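Local coordinates for vascular protein tyrosine phosphatase 1 (Rattus norvegicus, PDB 3I36) that probably removes phosphate from phosphotyrosine in proteins, this chain being the catalytic domain of a receptor-type tyrosine phosphatase of the cell membrane, at residues L143-E148 with R250-F254; L220-R224 with F254-D258; V213-T217 with F295-C299; V137-M142 with H198-H204. All blocks are in the same frame, centred on the assembly; numbering follows the deposited sequence. Where two conformers were deposited one is given.

Interaction 1: L143-E148 with R250-F254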
loop_
_atom_site.group_PDB
_atom_site.type_symbol
_atom_site.label_atom_id
_atom_site.label_comp_id
_atom_site.label_asym_id
_atom_site.label_seq_id
_atom_site.Cartn_x
_atom_site.Cartn_y
_atom_site.Cartn_z
ATOM N N LEU A 143 5.370 3.958 3.081
ATOM C CA LEU A 143 5.784 3.088 4.173
ATOM C C LEU A 143 7.251 2.771 4.110
ATOM O O LEU A 143 7.688 1.686 4.484
ATOM C CB LEU A 143 4.969 1.801 4.154
ATOM C CG LEU A 143 3.466 2.032 4.302
ATOM C CD1 LEU A 143 2.700 0.827 3.799
ATOM C CD2 LEU A 143 3.123 2.331 5.756
ATOM N N THR A 144 8.018 3.735 3.634
ATOM C CA THR A 144 9.441 3.556 3.523
ATOM C C THR A 144 10.106 4.900 3.688
ATOM O O THR A 144 9.496 5.939 3.439
ATOM C CB THR A 144 9.822 2.974 2.143
ATOM O OG1 THR A 144 11.223 2.715 2.113
ATOM C CG2 THR A 144 9.468 3.943 1.037
ATOM N N LYS A 145 11.352 4.889 4.134
ATOM C CA LYS A 145 12.171 6.060 3.955
ATOM C C LYS A 145 12.622 5.981 2.517
ATOM O O LYS A 145 12.636 4.897 1.934
ATOM C CB LYS A 145 13.387 6.009 4.868
ATOM C CG LYS A 145 13.056 5.994 6.348
ATOM C CD LYS A 145 14.335 6.204 7.159
ATOM C CE LYS A 145 14.081 6.073 8.642
ATOM N NZ LYS A 145 13.565 4.726 9.004
ATOM N N CYS A 146 12.992 7.119 1.946
ATOM C CA CYS A 146 13.532 7.151 0.597
ATOM C C CYS A 146 14.791 6.327 0.490
ATOM O O CYS A 146 15.074 5.745 -0.550
ATOM C CB CYS A 146 13.846 8.582 0.193
ATOM S SG CYS A 146 12.369 9.541 -0.047
ATOM N N VAL A 147 15.556 6.304 1.573
ATOM C CA VAL A 147 16.791 5.551 1.611
ATOM C C VAL A 147 16.799 4.689 2.858
ATOM O O VAL A 147 16.564 5.177 3.963
ATOM C CB VAL A 147 18.006 6.490 1.624
ATOM C CG1 VAL A 147 19.273 5.710 1.946
ATOM C CG2 VAL A 147 18.119 7.213 0.287
ATOM N N GLU A 148 17.072 3.401 2.678
ATOM C CA GLU A 148 17.113 2.464 3.794
ATOM C C GLU A 148 18.345 1.569 3.718
ATOM O O GLU A 148 18.453 0.719 2.833
ATOM C CB GLU A 148 15.843 1.609 3.823
ATOM C CG GLU A 148 14.563 2.405 4.021
ATOM C CD GLU A 148 13.445 1.572 4.615
ATOM O OE1 GLU A 148 13.564 0.329 4.615
ATOM O OE2 GLU A 148 12.447 2.161 5.082
ATOM N N ARG A 250 5.501 -4.050 2.941
ATOM C CA ARG A 250 4.905 -3.130 3.896
ATOM C C ARG A 250 3.552 -2.650 3.403
ATOM O O ARG A 250 2.594 -2.533 4.165
ATOM C CB ARG A 250 5.831 -1.944 4.074
ATOM C CG ARG A 250 7.147 -2.342 4.668
ATOM C CD ARG A 250 8.058 -1.149 4.786
ATOM N NE ARG A 250 9.414 -1.593 5.087
ATOM C CZ ARG A 250 10.448 -0.774 5.230
ATOM N NH1 ARG A 250 11.664 -1.255 5.494
ATOM N NH2 ARG A 250 10.260 0.528 5.117
ATOM N N THR A 251 3.487 -2.401 2.106
ATOM C CA THR A 251 2.265 -1.921 1.481
ATOM C C THR A 251 1.147 -2.921 1.675
ATOM O O THR A 251 0.056 -2.559 2.099
ATOM C CB THR A 251 2.505 -1.657 -0.005
ATOM O OG1 THR A 251 3.301 -0.474 -0.125
ATOM C CG2 THR A 251 1.183 -1.470 -0.751
ATOM N N GLY A 252 1.427 -4.181 1.369
ATOM C CA GLY A 252 0.417 -5.217 1.500
ATOM C C GLY A 252 0.037 -5.387 2.949
ATOM O O GLY A 252 -1.114 -5.624 3.282
ATOM N N THR A 253 1.027 -5.280 3.825
ATOM C CA THR A 253 0.776 -5.407 5.249
ATOM C C THR A 253 -0.165 -4.300 5.708
ATOM O O THR A 253 -1.153 -4.553 6.384
ATOM C CB THR A 253 2.097 -5.383 6.035
ATOM O OG1 THR A 253 2.920 -6.458 5.576
ATOM C CG2 THR A 253 1.855 -5.550 7.530
ATOM N N PHE A 254 0.128 -3.076 5.307
ATOM C CA PHE A 254 -0.712 -1.966 5.696
ATOM C C PHE A 254 -2.136 -2.156 5.163
ATOM O O PHE A 254 -3.125 -1.976 5.881
ATOM C CB PHE A 254 -0.142 -0.672 5.159
ATOM C CG PHE A 254 -1.026 0.503 5.414
ATOM C CD1 PHE A 254 -0.942 1.188 6.612
ATOM C CD2 PHE A 254 -1.964 0.887 4.487
ATOM C CE1 PHE A 254 -1.758 2.255 6.873
ATOM C CE2 PHE A 254 -2.800 1.961 4.743
ATOM C CZ PHE A 254 -2.682 2.648 5.946
#
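With CG anti to its own carbonyl carbon (chi1 -64°) and the chain extended from CG to NE, Arg-250 sends its guanidinium off the first turn of helix 249-267 to Glu-148, whose extended chain comes from the opposite direction. The grip is end-on and two-pronged, the flat groups turned 37° apart. NH1 of Arg-250 meets OE1 of Glu-148 at 2.6 Å on the syn lone pair, through a bent bond (140°), while its NH2 reaches OE2 of Glu-148 at 2.7 Å, almost straight. OE2 of Glu-148 also accepts the backbone N of Lys-145 at 3.1 Å, on its anti side, which holds the carboxylate against its own loop. This is the arginine end of the P-loop of protein tyrosine phosphatases, Cys-244 to Arg-250, a probable substrate site with Cys-244 as the likely phosphocysteine nucleophile; the glutamate is second shell to it, and Trp-208 adds a cation-pi contact to the arginine. Closer to the helix, Leu-143 points at its first turn: CB lies 3.8 Å from CB of Arg-250, and CD1 sits 3.6 Å from CA of Thr-251 and 3.5 Å from CB of Phe-254, crossing that side chain at about a right angle.

Interaction 2: L220-R224 with F254-D258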
loop_
_atom_site.group_PDB
_atom_site.type_symbol
_atom_site.label_atom_id
_atom_site.label_comp_id
_atom_site.label_asym_id
_atom_site.label_seq_id
_atom_site.Cartn_x
_atom_site.Cartn_y
_atom_site.Cartn_z
ATOM N N LEU A 220 1.732 1.341 13.955
ATOM C CA LEU A 220 1.241 1.196 12.603
ATOM C C LEU A 220 -0.281 1.227 12.598
ATOM O O LEU A 220 -0.899 1.778 11.685
ATOM C CB LEU A 220 1.754 -0.088 11.971
ATOM C CG LEU A 220 1.456 -0.256 10.484
ATOM C CD1 LEU A 220 2.111 0.857 9.674
ATOM C CD2 LEU A 220 1.960 -1.598 10.031
ATOM N N ILE A 221 -0.889 0.630 13.618
ATOM C CA ILE A 221 -2.344 0.627 13.709
ATOM C C ILE A 221 -2.876 2.041 13.946
ATOM O O ILE A 221 -3.846 2.454 13.317
ATOM C CB ILE A 221 -2.841 -0.337 14.794
ATOM C CG1 ILE A 221 -2.632 -1.785 14.344
ATOM C CG2 ILE A 221 -4.308 -0.066 15.119
ATOM C CD1 ILE A 221 -2.655 -2.802 15.483
ATOM N N ASN A 222 -2.237 2.789 14.844
ATOM C CA ASN A 222 -2.608 4.178 15.069
ATOM C C ASN A 222 -2.415 5.020 13.813
ATOM O O ASN A 222 -3.205 5.913 13.521
ATOM C CB ASN A 222 -1.803 4.759 16.231
ATOM C CG ASN A 222 -2.146 4.108 17.554
ATOM O OD1 ASN A 222 -3.230 3.546 17.723
ATOM N ND2 ASN A 222 -1.220 4.184 18.505
ATOM N N PHE A 223 -1.349 4.727 13.078
ATOM C CA PHE A 223 -1.064 5.404 11.823
ATOM C C PHE A 223 -2.186 5.093 10.837
ATOM O O PHE A 223 -2.706 5.996 10.178
ATOM C CB PHE A 223 0.279 4.907 11.307
ATOM C CG PHE A 223 0.641 5.381 9.946
ATOM C CD1 PHE A 223 1.217 6.624 9.763
ATOM C CD2 PHE A 223 0.478 4.552 8.848
ATOM C CE1 PHE A 223 1.606 7.035 8.504
ATOM C CE2 PHE A 223 0.859 4.970 7.585
ATOM C CZ PHE A 223 1.428 6.217 7.418
ATOM N N ARG A 224 -2.569 3.822 10.739
ATOM C CA ARG A 224 -3.724 3.466 9.917
ATOM C C ARG A 224 -4.962 4.251 10.331
ATOM O O ARG A 224 -5.706 4.758 9.482
ATOM C CB ARG A 224 -4.054 1.962 9.945
ATOM C CG ARG A 224 -4.963 1.633 8.752
ATOM C CD ARG A 224 -6.274 0.858 8.997
ATOM N NE ARG A 224 -7.110 1.359 10.063
ATOM C CZ ARG A 224 -8.439 1.227 10.148
ATOM N NH1 ARG A 224 -9.169 0.663 9.197
ATOM N NH2 ARG A 224 -9.054 1.697 11.217
ATOM N N PHE A 254 0.128 -3.076 5.307
ATOM C CA PHE A 254 -0.712 -1.966 5.696
ATOM C C PHE A 254 -2.136 -2.156 5.163
ATOM O O PHE A 254 -3.125 -1.976 5.881
ATOM C CB PHE A 254 -0.142 -0.672 5.159
ATOM C CG PHE A 254 -1.026 0.503 5.414
ATOM C CD1 PHE A 254 -0.942 1.188 6.612
ATOM C CD2 PHE A 254 -1.964 0.887 4.487
ATOM C CE1 PHE A 254 -1.758 2.255 6.873
ATOM C CE2 PHE A 254 -2.800 1.961 4.743
ATOM C CZ PHE A 254 -2.682 2.648 5.946
ATOM N N ILE A 255 -2.244 -2.519 3.894
ATOM C CA ILE A 255 -3.567 -2.676 3.311
ATOM C C ILE A 255 -4.323 -3.782 4.030
ATOM O O ILE A 255 -5.511 -3.640 4.370
ATOM C CB ILE A 255 -3.490 -2.984 1.822
ATOM C CG1 ILE A 255 -3.013 -1.739 1.064
ATOM C CG2 ILE A 255 -4.869 -3.456 1.313
ATOM C CD1 ILE A 255 -2.816 -1.993 -0.405
ATOM N N ALA A 256 -3.628 -4.879 4.300
ATOM C CA ALA A 256 -4.273 -5.998 4.985
ATOM C C ALA A 256 -4.727 -5.572 6.370
ATOM O O ALA A 256 -5.820 -5.915 6.800
ATOM C CB ALA A 256 -3.324 -7.193 5.079
ATOM N N ILE A 257 -3.895 -4.814 7.076
ATOM C CA ILE A 257 -4.266 -4.393 8.420
ATOM C C ILE A 257 -5.534 -3.549 8.347
ATOM O O ILE A 257 -6.450 -3.675 9.160
ATOM C CB ILE A 257 -3.171 -3.513 9.020
ATOM C CG1 ILE A 257 -1.968 -4.364 9.416
ATOM C CG2 ILE A 257 -3.702 -2.734 10.215
ATOM C CD1 ILE A 257 -0.750 -3.519 9.778
ATOM N N ASP A 258 -5.590 -2.681 7.356
ATOM C CA ASP A 258 -6.750 -1.802 7.232
ATOM C C ASP A 258 -7.998 -2.643 7.023
ATOM O O ASP A 258 -9.049 -2.419 7.642
ATOM C CB ASP A 258 -6.565 -0.832 6.069
ATOM C CG ASP A 258 -7.763 0.082 5.887
ATOM O OD1 ASP A 258 -8.054 0.882 6.798
ATOM O OD2 ASP A 258 -8.410 -0.001 4.827
#
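Phe-254 opens the helix 254-258 side by pushing its ring among three residues of 220-224. CD1 of Leu-220 stands at the ring edge, and CE1 of Phe-254 approaches CD2 of Phe-223 at 3.8 Å, the two rings oblique with planes 72° apart and centroids 5.9 Å apart. CZ of Phe-254 touches CG of Arg-224 at 3.8 Å. One turn on, Ile-257 faces the other helix: its CD1 is pressed to 3.3 Å from CD2 of Leu-220, tighter than usual carbon contact, and its CG2 borders CG1 of Ile-221 more loosely. Asp-258 then turns its carboxylate to Arg-224, whose chain bends at chi2 and chi3 to fold NH1 back into a salt bridge with OD1, about 2.7 Å long in the model although OD1 is less surely placed. OD2 of Asp-258 holds a second charge, Arg-228, and Arg-224 also makes a cation-pi contact with Tyr-262. A leucine in place of Arg-224 would probably cost Asp-258 one arginine partner, with Arg-228 still bound, and Tyr-262 its cation. The segments' axes cross at -72°, 10.3 Å apart, joining helix 218-231 to the helix that follows the P-loop in the tyrosine phosphatase fold.

Interaction 3: V213-T217 with F295-C299; sequences VPDTT and FLNQC
Residues 213-217 run as an irregular loop over one side of the helical segment 295-299, their CA atoms nearest at Val-213 with Phe-295 (6.9 Å) and Thr-217 with Cys-299 (5.5 Å). Phe-295 carries the contact. Its CG lies anti to the backbone N (chi1 -180°), which swings the ring out into the curve of the loop. Pro-214 covers one face in a CH-pi contact, CD being 4.0 Å from the ring centroid and shifted toward the rim. Val-213 slides past the base of the ring, its CB 3.8 Å from CD1 of Phe-295, and the carbonyl O of Thr-216 lies in plane at the ring edge, 3.7 Å from CE1. Beyond the ring, the methyl CG2 of Thr-217 is shared by three partners: CE1 of Phe-295, CG of Gln-298 at 3.7 Å and SG of Cys-299 at 3.6 Å. The polar ends of Thr-217 and Gln-298 both turn to Asp-302. Val-213 and Pro-214 end the WPD loop, which holds Asp-210, a probable substrate-binding residue. The contact ties this loop, between strand 196-205 and helix 218-231, to helix 290-305, with Phe-295 also resting on Thr-253 of helix 249-267 and Pro-214 on Trp-208.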
loop_
_atom_site.group_PDB
_atom_site.type_symbol
_atom_site.label_atom_id
_atom_site.label_comp_id
_atom_site.label_asym_id
_atom_site.label_seq_id
_atom_site.Cartn_x
_atom_site.Cartn_y
_atom_site.Cartn_z
ATOM N N VAL A 213 9.875 -6.507 10.808
ATOM C CA VAL A 213 8.655 -5.762 11.021
ATOM C C VAL A 213 8.774 -4.924 12.276
ATOM O O VAL A 213 9.670 -5.146 13.090
ATOM C CB VAL A 213 7.486 -6.734 11.184
ATOM C CG1 VAL A 213 7.291 -7.528 9.884
ATOM C CG2 VAL A 213 7.744 -7.668 12.362
ATOM N N PRO A 214 7.859 -3.964 12.456
ATOM C CA PRO A 214 7.875 -3.192 13.702
ATOM C C PRO A 214 7.795 -4.096 14.939
ATOM O O PRO A 214 7.148 -5.145 14.910
ATOM C CB PRO A 214 6.613 -2.337 13.593
ATOM C CG PRO A 214 6.365 -2.218 12.122
ATOM C CD PRO A 214 6.777 -3.541 11.549
ATOM N N ASP A 215 8.450 -3.683 16.019
ATOM C CA ASP A 215 8.447 -4.452 17.263
ATOM C C ASP A 215 7.058 -4.556 17.880
ATOM O O ASP A 215 6.730 -5.545 18.535
ATOM C CB ASP A 215 9.403 -3.819 18.275
ATOM C CG ASP A 215 10.846 -3.903 17.839
ATOM O OD1 ASP A 215 11.199 -4.872 17.129
ATOM O OD2 ASP A 215 11.623 -2.999 18.210
ATOM N N THR A 216 6.245 -3.527 17.670
ATOM C CA THR A 216 4.886 -3.504 18.186
ATOM C C THR A 216 3.961 -3.131 17.053
ATOM O O THR A 216 4.411 -2.665 16.007
ATOM C CB THR A 216 4.703 -2.476 19.321
ATOM O OG1 THR A 216 4.943 -1.158 18.820
ATOM C CG2 THR A 216 5.650 -2.771 20.476
ATOM N N THR A 217 2.666 -3.331 17.263
ATOM C CA THR A 217 1.701 -3.111 16.198
ATOM C C THR A 217 0.955 -1.804 16.403
ATOM O O THR A 217 0.334 -1.298 15.483
ATOM C CB THR A 217 0.672 -4.244 16.147
ATOM O OG1 THR A 217 -0.031 -4.284 17.391
ATOM C CG2 THR A 217 1.357 -5.590 15.915
ATOM N N PHE A 295 3.103 -10.753 11.545
ATOM C CA PHE A 295 2.848 -9.406 12.053
ATOM C C PHE A 295 1.385 -9.030 11.887
ATOM O O PHE A 295 0.799 -8.393 12.768
ATOM C CB PHE A 295 3.759 -8.400 11.348
ATOM C CG PHE A 295 3.585 -6.977 11.806
ATOM C CD1 PHE A 295 4.186 -6.527 12.978
ATOM C CD2 PHE A 295 2.850 -6.083 11.051
ATOM C CE1 PHE A 295 4.044 -5.210 13.383
ATOM C CE2 PHE A 295 2.696 -4.777 11.449
ATOM C CZ PHE A 295 3.291 -4.332 12.618
ATOM N N LEU A 296 0.779 -9.422 10.764
ATOM C CA LEU A 296 -0.639 -9.125 10.544
ATOM C C LEU A 296 -1.459 -9.813 11.584
ATOM O O LEU A 296 -2.394 -9.256 12.157
ATOM C CB LEU A 296 -1.108 -9.680 9.209
ATOM C CG LEU A 296 -0.788 -8.845 8.005
ATOM C CD1 LEU A 296 -1.391 -9.527 6.793
ATOM C CD2 LEU A 296 -1.377 -7.461 8.236
ATOM N N ASN A 297 -1.116 -11.067 11.814
ATOM C CA ASN A 297 -1.839 -11.815 12.803
ATOM C C ASN A 297 -1.608 -11.196 14.165
ATOM O O ASN A 297 -2.521 -11.129 14.979
ATOM C CB ASN A 297 -1.427 -13.269 12.733
ATOM C CG ASN A 297 -2.035 -13.952 11.545
ATOM O OD1 ASN A 297 -1.452 -13.984 10.452
ATOM N ND2 ASN A 297 -3.239 -14.465 11.731
ATOM N N GLN A 298 -0.389 -10.722 14.404
ATOM C CA GLN A 298 -0.116 -10.020 15.658
ATOM C C GLN A 298 -1.003 -8.780 15.777
ATOM O O GLN A 298 -1.543 -8.469 16.848
ATOM C CB GLN A 298 1.352 -9.611 15.748
ATOM C CG GLN A 298 1.730 -9.079 17.134
ATOM C CD GLN A 298 1.600 -10.152 18.193
ATOM O OE1 GLN A 298 2.235 -11.203 18.090
ATOM N NE2 GLN A 298 0.777 -9.898 19.215
ATOM N N CYS A 299 -1.144 -8.066 14.667
ATOM C CA CYS A 299 -2.008 -6.894 14.626
ATOM C C CYS A 299 -3.417 -7.258 15.059
ATOM O O CYS A 299 -3.984 -6.622 15.941
ATOM C CB CYS A 299 -2.018 -6.279 13.226
ATOM S SG CYS A 299 -0.526 -5.380 12.863
#

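Interaction 4: V137-M142 with H198-H204; sequences VYAIVM and HPLRQFH
Tyr-138 and His-198 stack face to face, planes 13° apart and centroids 3.8 Å apart, with ND1 of the histidine over the centre of the phenol ring. His-198 has CG between its backbone N and carbonyl carbon (chi1 66°), and ND1 is held by the O of Pro-199 at 2.6 Å, in the imidazole plane, which fixes the ring's rotation. CD of Pro-199 also lies against CE2 of Tyr-138. A serine in place of Tyr-138 is likely to leave this face of the imidazole uncovered and open a gap beside CD of Pro-199. At the other end, extended Met-142 runs beside His-204, pointing the same way, and sets SD over the centre of the imidazole, 3.7 Å from its centroid. The polar ends of that histidine go to Thr-144 and Arg-185. Between them, Ile-140 crosses Leu-200, CD1 to CD1 at 3.8 Å, while on the opposite face Phe-203 brings CE2 to 4.1 Å from CB of Ala-139. Four backbone bonds in parallel register, from Arg-201 N to Tyr-138 O through Met-142 N to Phe-203 O, join the strands, whose segment axes lie 4.6 Å apart. Strand 139-142 sits in the mixed central sheet between 240-243 and 196-205; Phe-223 of helix 218-231 covers the Val-141 and Phe-203 face, and Phe-128 and Val-132 of helix 125-134 meet Ile-140 on the other.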
loop_
_atom_site.group_PDB
_atom_site.type_symbol
_atom_site.label_atom_id
_atom_site.label_comp_id
_atom_site.label_asym_id
_atom_site.label_seq_id
_atom_site.Cartn_x
_atom_site.Cartn_y
_atom_site.Cartn_z
ATOM N N VAL A 137 -6.556 10.329 -6.326
ATOM C CA VAL A 137 -5.904 10.032 -5.063
ATOM C C VAL A 137 -5.833 11.277 -4.196
ATOM O O VAL A 137 -5.322 12.295 -4.627
ATOM C CB VAL A 137 -4.488 9.479 -5.314
ATOM C CG1 VAL A 137 -3.735 9.309 -4.011
ATOM C CG2 VAL A 137 -4.606 8.135 -6.021
ATOM N N TYR A 138 -6.363 11.184 -2.979
ATOM C CA TYR A 138 -6.306 12.282 -2.019
ATOM C C TYR A 138 -5.366 11.912 -0.876
ATOM O O TYR A 138 -4.936 12.759 -0.108
ATOM C CB TYR A 138 -7.679 12.538 -1.427
ATOM C CG TYR A 138 -8.560 13.420 -2.272
ATOM C CD1 TYR A 138 -9.013 13.000 -3.507
ATOM C CD2 TYR A 138 -8.949 14.662 -1.820
ATOM C CE1 TYR A 138 -9.841 13.817 -4.281
ATOM C CE2 TYR A 138 -9.764 15.480 -2.574
ATOM C CZ TYR A 138 -10.211 15.054 -3.797
ATOM O OH TYR A 138 -11.028 15.878 -4.535
ATOM N N ALA A 139 -5.074 10.622 -0.754
ATOM C CA ALA A 139 -4.223 10.153 0.329
ATOM C C ALA A 139 -3.134 9.242 -0.202
ATOM O O ALA A 139 -3.396 8.313 -0.959
ATOM C CB ALA A 139 -5.046 9.419 1.394
ATOM N N ILE A 140 -1.910 9.508 0.221
ATOM C CA ILE A 140 -0.815 8.617 -0.104
ATOM C C ILE A 140 -0.312 8.091 1.207
ATOM O O ILE A 140 -0.118 8.849 2.150
ATOM C CB ILE A 140 0.336 9.353 -0.803
ATOM C CG1 ILE A 140 -0.066 9.708 -2.242
ATOM C CG2 ILE A 140 1.603 8.494 -0.790
ATOM C CD1 ILE A 140 0.986 10.565 -2.961
ATOM N N VAL A 141 -0.100 6.786 1.264
ATOM C CA VAL A 141 0.514 6.191 2.426
ATOM C C VAL A 141 1.857 5.688 1.979
ATOM O O VAL A 141 1.948 4.829 1.104
ATOM C CB VAL A 141 -0.316 5.029 2.960
ATOM C CG1 VAL A 141 0.412 4.349 4.125
ATOM C CG2 VAL A 141 -1.671 5.537 3.410
ATOM N N MET A 142 2.902 6.233 2.579
ATOM C CA MET A 142 4.250 5.897 2.198
ATOM C C MET A 142 4.894 5.164 3.348
ATOM O O MET A 142 4.963 5.682 4.468
ATOM C CB MET A 142 5.032 7.161 1.900
ATOM C CG MET A 142 6.490 6.895 1.669
ATOM S SD MET A 142 7.300 8.344 0.985
ATOM C CE MET A 142 8.967 7.695 0.821
ATOM N N HIS A 198 -7.000 19.753 -5.945
ATOM C CA HIS A 198 -7.561 19.276 -4.702
ATOM C C HIS A 198 -6.420 18.934 -3.770
ATOM O O HIS A 198 -5.257 18.924 -4.184
ATOM C CB HIS A 198 -8.480 18.073 -4.930
ATOM C CG HIS A 198 -7.771 16.851 -5.424
ATOM N ND1 HIS A 198 -6.975 16.076 -4.604
ATOM C CD2 HIS A 198 -7.756 16.260 -6.639
ATOM C CE1 HIS A 198 -6.498 15.060 -5.299
ATOM N NE2 HIS A 198 -6.957 15.148 -6.537
ATOM N N PRO A 199 -6.748 18.694 -2.503
ATOM C CA PRO A 199 -5.726 18.401 -1.510
ATOM C C PRO A 199 -5.237 16.985 -1.671
ATOM O O PRO A 199 -5.893 16.117 -2.254
ATOM C CB PRO A 199 -6.483 18.516 -0.174
ATOM C CG PRO A 199 -7.766 19.197 -0.494
ATOM C CD PRO A 199 -8.085 18.778 -1.892
ATOM N N LEU A 200 -4.058 16.753 -1.135
ATOM C CA LEU A 200 -3.576 15.410 -0.991
ATOM C C LEU A 200 -2.822 15.423 0.302
ATOM O O LEU A 200 -2.097 16.371 0.597
ATOM C CB LEU A 200 -2.668 15.016 -2.162
ATOM C CG LEU A 200 -2.112 13.595 -2.014
ATOM C CD1 LEU A 200 -2.048 12.869 -3.356
ATOM C CD2 LEU A 200 -0.747 13.617 -1.339
ATOM N N ARG A 201 -3.046 14.396 1.106
ATOM C CA ARG A 201 -2.277 14.235 2.310
ATOM C C ARG A 201 -1.446 12.986 2.150
ATOM O O ARG A 201 -1.932 11.947 1.701
ATOM C CB ARG A 201 -3.201 14.087 3.530
ATOM C CG ARG A 201 -2.438 13.718 4.799
ATOM C CD ARG A 201 -3.237 14.074 6.024
ATOM N NE ARG A 201 -3.577 15.488 6.036
ATOM C CZ ARG A 201 -4.442 16.029 6.884
ATOM N NH1 ARG A 201 -5.045 15.263 7.787
ATOM N NH2 ARG A 201 -4.706 17.329 6.825
ATOM N N GLN A 202 -0.188 13.095 2.537
ATOM C CA GLN A 202 0.725 12.002 2.443
ATOM C C GLN A 202 1.072 11.597 3.852
ATOM O O GLN A 202 1.562 12.406 4.642
ATOM C CB GLN A 202 2.002 12.438 1.736
ATOM C CG GLN A 202 3.031 11.335 1.628
ATOM C CD GLN A 202 4.414 11.918 1.413
ATOM O OE1 GLN A 202 4.733 12.969 1.963
ATOM N NE2 GLN A 202 5.233 11.249 0.612
ATOM N N PHE A 203 0.797 10.344 4.161
ATOM C CA PHE A 203 1.113 9.786 5.462
ATOM C C PHE A 203 2.400 9.033 5.301
ATOM O O PHE A 203 2.437 7.960 4.705
ATOM C CB PHE A 203 -0.009 8.865 5.908
ATOM C CG PHE A 203 -1.333 9.564 6.019
ATOM C CD1 PHE A 203 -1.765 10.080 7.234
ATOM C CD2 PHE A 203 -2.119 9.754 4.902
ATOM C CE1 PHE A 203 -2.979 10.732 7.331
ATOM C CE2 PHE A 203 -3.327 10.407 4.989
ATOM C CZ PHE A 203 -3.763 10.892 6.208
ATOM N N HIS A 204 3.467 9.624 5.808
ATOM C CA HIS A 204 4.775 9.045 5.648
ATOM C C HIS A 204 5.179 8.331 6.922
ATOM O O HIS A 204 5.593 8.957 7.895
ATOM C CB HIS A 204 5.801 10.116 5.296
ATOM C CG HIS A 204 7.105 9.548 4.840
ATOM N ND1 HIS A 204 8.113 10.320 4.311
ATOM C CD2 HIS A 204 7.544 8.269 4.801
ATOM C CE1 HIS A 204 9.135 9.544 3.993
ATOM N NE2 HIS A 204 8.810 8.294 4.271
#

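In the fold
All four contacts belong to one catalytic domain, the central sheet flanked by helices. Along the chain, 137-142 of interaction 4 runs straight into 143-148 of interaction 1, and strand 196-205 leads by way of 213-217 of interaction 3 into helix 218-231 of interaction 2. Interactions 1 and 2 share Phe-254 on helix 249-267, their centres about 12 Å apart. Interactions 2 and 3, centres about 10 Å apart, meet where Ile-257 packs on Leu-296. Phe-223 links interaction 2 to the sheet at Phe-203 and Val-141. Interactions 3 and 4 do not touch, centres about 23 Å and nearest atoms about 11 Å apart. Packing therefore runs continuously from sheet to helix 290-305, through the helix that carries the P-loop arginine.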